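Local coordinates for annexin B22 (Schistosoma mansoni, PDB 4MDU), which binds acidic phospholipid membranes in a calcium-dependent manner, aggregates liposomes when calcium is present, and may lend structural integrity to the parasite's tegument, at residues Arg239-Arg244 with Lys278-Val283. Sequence-based numbering, arbitrary orientation.
Sequences RVICNR and KLLVAV
I241 sits between V283 and L280 of the facing helix and touches both with one methyl, CG2. That methyl lies 3.7 Å from V283 CG1 and 3.9 Å from L280 CD2. With chi1 at -65°, CG1 lies beside the backbone N, and CG2 is left anti to it and facing 278-283. I241 and V283 both point at the opposing segment, and their side chains run past one another, pointing opposite ways. V283 CG1 also reaches the backbone of the other helix, 3.2 Å from I241 O, a tight approach. L280 comes in from the flank, and its CD2 end bends over to I241. I241 CG2 in turn rests 3.8 Å from L280 O. The contact is buried and apolar. It joins helices 236-243 and 274-288 within the all-helical annexin fold. Both segments lie in the predicted third annexin repeat. The short segments cross at 50°, with their axes 9.4 Å apart at the closest point. C242 completes the patch: its CA lies 4.4 Å from V283 CG1, and its side chain packs on S184 and L185 of helix 177-187. I268 of helix 264-271 touches both I241 and L280. V283 also meets T136 of helix 128-136. The side chain of L280 is about 9 Å from that of D275, a calcium ligand of this protein.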
ATOM      1  N   ARG B 239       8.610  -1.902 -19.665  1.00 35.85           N
ATOM      2  CA  ARG B 239       9.859  -1.905 -20.399  1.00 41.99           C
ATOM      3  C   ARG B 239      10.515  -0.543 -20.346  1.00 37.37           C
ATOM      4  O   ARG B 239      11.687  -0.437 -19.983  1.00 42.72           O
ATOM      5  N   VAL B 240       9.771   0.500 -20.711  1.00 29.41           N
ATOM      6  CA  VAL B 240      10.349   1.850 -20.716  1.00 28.21           C
ATOM      7  C   VAL B 240      10.725   2.347 -19.314  1.00 31.29           C
ATOM      8  O   VAL B 240      11.876   2.708 -19.055  1.00 29.38           O
ATOM      9  CB  VAL B 240       9.422   2.901 -21.405  1.00 38.07           C
ATOM     10  CG1 VAL B 240      10.014   4.302 -21.272  1.00 29.48           C
ATOM     11  CG2 VAL B 240       9.209   2.558 -22.873  1.00 29.37           C
ATOM     12  N   ILE B 241       9.754   2.366 -18.408  1.00 35.33           N
ATOM     13  CA  ILE B 241      10.001   2.940 -17.090  1.00 33.41           C
ATOM     14  C   ILE B 241      11.116   2.191 -16.351  1.00 30.62           C
ATOM     15  O   ILE B 241      12.048   2.808 -15.838  1.00 30.85           O
ATOM     16  CB  ILE B 241       8.711   3.018 -16.257  1.00 33.88           C
ATOM     17  CG1 ILE B 241       7.733   3.988 -16.923  1.00 33.90           C
ATOM     18  CG2 ILE B 241       9.008   3.466 -14.823  1.00 31.98           C
ATOM     19  CD1 ILE B 241       8.314   5.363 -17.112  1.00 21.92           C
ATOM     20  N   CYS B 242      11.048   0.863 -16.329  1.00 31.30           N
ATOM     21  CA  CYS B 242      12.029   0.095 -15.565  1.00 34.86           C
ATOM     22  C   CYS B 242      13.424   0.018 -16.187  1.00 39.15           C
ATOM     23  O   CYS B 242      14.396  -0.176 -15.465  1.00 41.17           O
ATOM     24  CB  CYS B 242      11.509  -1.303 -15.254  1.00 39.18           C
ATOM     25  SG  CYS B 242      10.056  -1.261 -14.213  1.00 30.53           S
ATOM     26  N   ASN B 243      13.542   0.198 -17.503  1.00 24.72           N
ATOM     27  CA  ASN B 243      14.856   0.047 -18.127  1.00 27.09           C
ATOM     28  C   ASN B 243      15.634   1.303 -18.467  1.00 28.25           C
ATOM     29  O   ASN B 243      16.856   1.262 -18.491  1.00 32.92           O
ATOM     30  CB  ASN B 243      14.773  -0.855 -19.375  1.00 34.46           C
ATOM     31  CG  ASN B 243      14.378  -2.270 -19.027  1.00 44.86           C
ATOM     32  OD1 ASN B 243      15.026  -2.922 -18.207  1.00 43.56           O
ATOM     33  ND2 ASN B 243      13.281  -2.737 -19.610  1.00 54.73           N
ATOM     34  N   ARG B 244      14.959   2.410 -18.773  1.00 28.75           N
ATOM     35  CA  ARG B 244      15.715   3.579 -19.222  1.00 25.19           C
ATOM     36  C   ARG B 244      16.557   4.099 -18.075  1.00 29.24           C
ATOM     37  O   ARG B 244      16.160   3.984 -16.929  1.00 29.89           O
ATOM     38  CB  ARG B 244      14.790   4.681 -19.737  1.00 31.74           C
ATOM     39  CG  ARG B 244      13.966   4.279 -20.939  1.00 30.56           C
ATOM     40  CD  ARG B 244      14.843   3.703 -22.091  1.00 34.46           C
ATOM     41  NE  ARG B 244      13.974   3.200 -23.151  1.00 33.00           N
ATOM     42  CZ  ARG B 244      14.037   1.985 -23.682  1.00 43.76           C
ATOM     43  NH1 ARG B 244      14.962   1.125 -23.283  1.00 47.77           N
ATOM     44  NH2 ARG B 244      13.174   1.642 -24.633  1.00 43.29           N
ATOM     45  N   LYS B 278       2.650   2.196  -7.812  1.00 34.66           N
ATOM     46  CA  LYS B 278       3.623   2.680  -6.838  1.00 32.12           C
ATOM     47  C   LYS B 278       5.048   2.350  -7.289  1.00 25.47           C
ATOM     48  O   LYS B 278       5.961   3.158  -7.124  1.00 31.71           O
ATOM     49  CB  LYS B 278       3.357   2.093  -5.437  1.00 34.05           C
ATOM     50  CG  LYS B 278       1.964   2.353  -4.872  1.00 44.74           C
ATOM     51  CD  LYS B 278       1.858   1.861  -3.423  1.00 56.23           C
ATOM     52  CE  LYS B 278       0.410   1.616  -2.987  1.00 62.14           C
ATOM     53  NZ  LYS B 278       0.040   0.158  -2.981  1.00 62.68           N
ATOM     54  N   LEU B 279       5.246   1.154  -7.827  1.00 24.57           N
ATOM     55  CA  LEU B 279       6.554   0.785  -8.360  1.00 25.69           C
ATOM     56  C   LEU B 279       6.939   1.717  -9.532  1.00 23.42           C
ATOM     57  O   LEU B 279       8.006   2.333  -9.526  1.00 25.45           O
ATOM     58  CB  LEU B 279       6.569  -0.693  -8.780  1.00 23.42           C
ATOM     59  CG  LEU B 279       7.836  -1.171  -9.507  1.00 30.49           C
ATOM     60  CD1 LEU B 279       9.049  -0.916  -8.647  1.00 24.54           C
ATOM     61  CD2 LEU B 279       7.772  -2.654  -9.899  1.00 31.89           C
ATOM     62  N   LEU B 280       6.062   1.837 -10.522  1.00 26.60           N
ATOM     63  CA  LEU B 280       6.323   2.733 -11.658  1.00 24.32           C
ATOM     64  C   LEU B 280       6.569   4.162 -11.187  1.00 29.48           C
ATOM     65  O   LEU B 280       7.495   4.829 -11.655  1.00 31.52           O
ATOM     66  CB  LEU B 280       5.151   2.719 -12.641  1.00 27.59           C
ATOM     67  CG  LEU B 280       4.859   1.388 -13.345  1.00 29.94           C
ATOM     68  CD1 LEU B 280       3.651   1.493 -14.266  1.00 25.37           C
ATOM     69  CD2 LEU B 280       6.070   0.982 -14.129  1.00 26.15           C
ATOM     70  N   VAL B 281       5.746   4.638 -10.254  1.00 32.55           N
ATOM     71  CA  VAL B 281       5.904   6.007  -9.767  1.00 26.39           C
ATOM     72  C   VAL B 281       7.230   6.175  -9.054  1.00 25.16           C
ATOM     73  O   VAL B 281       7.953   7.163  -9.281  1.00 28.52           O
ATOM     74  CB  VAL B 281       4.757   6.443  -8.847  1.00 33.10           C
ATOM     75  CG1 VAL B 281       5.163   7.698  -8.081  1.00 28.93           C
ATOM     76  CG2 VAL B 281       3.474   6.675  -9.657  1.00 26.56           C
ATOM     77  N   ALA B 282       7.561   5.203  -8.205  1.00 21.48           N
ATOM     78  CA  ALA B 282       8.865   5.210  -7.542  1.00 25.77           C
ATOM     79  C   ALA B 282      10.007   5.310  -8.563  1.00 25.16           C
ATOM     80  O   ALA B 282      10.884   6.173  -8.443  1.00 25.54           O
ATOM     81  CB  ALA B 282       9.045   3.973  -6.675  1.00 16.61           C
ATOM     82  N   VAL B 283      10.010   4.419  -9.553  1.00 25.85           N
ATOM     83  CA  VAL B 283      11.106   4.393 -10.526  1.00 20.67           C
ATOM     84  C   VAL B 283      11.217   5.711 -11.303  1.00 23.09           C
ATOM     85  O   VAL B 283      12.310   6.263 -11.456  1.00 21.10           O
ATOM     86  CB  VAL B 283      10.977   3.215 -11.500  1.00 23.65           C
ATOM     87  CG1 VAL B 283      12.021   3.328 -12.647  1.00 26.01           C
ATOM     88  CG2 VAL B 283      11.115   1.878 -10.754  1.00 25.55           C
TER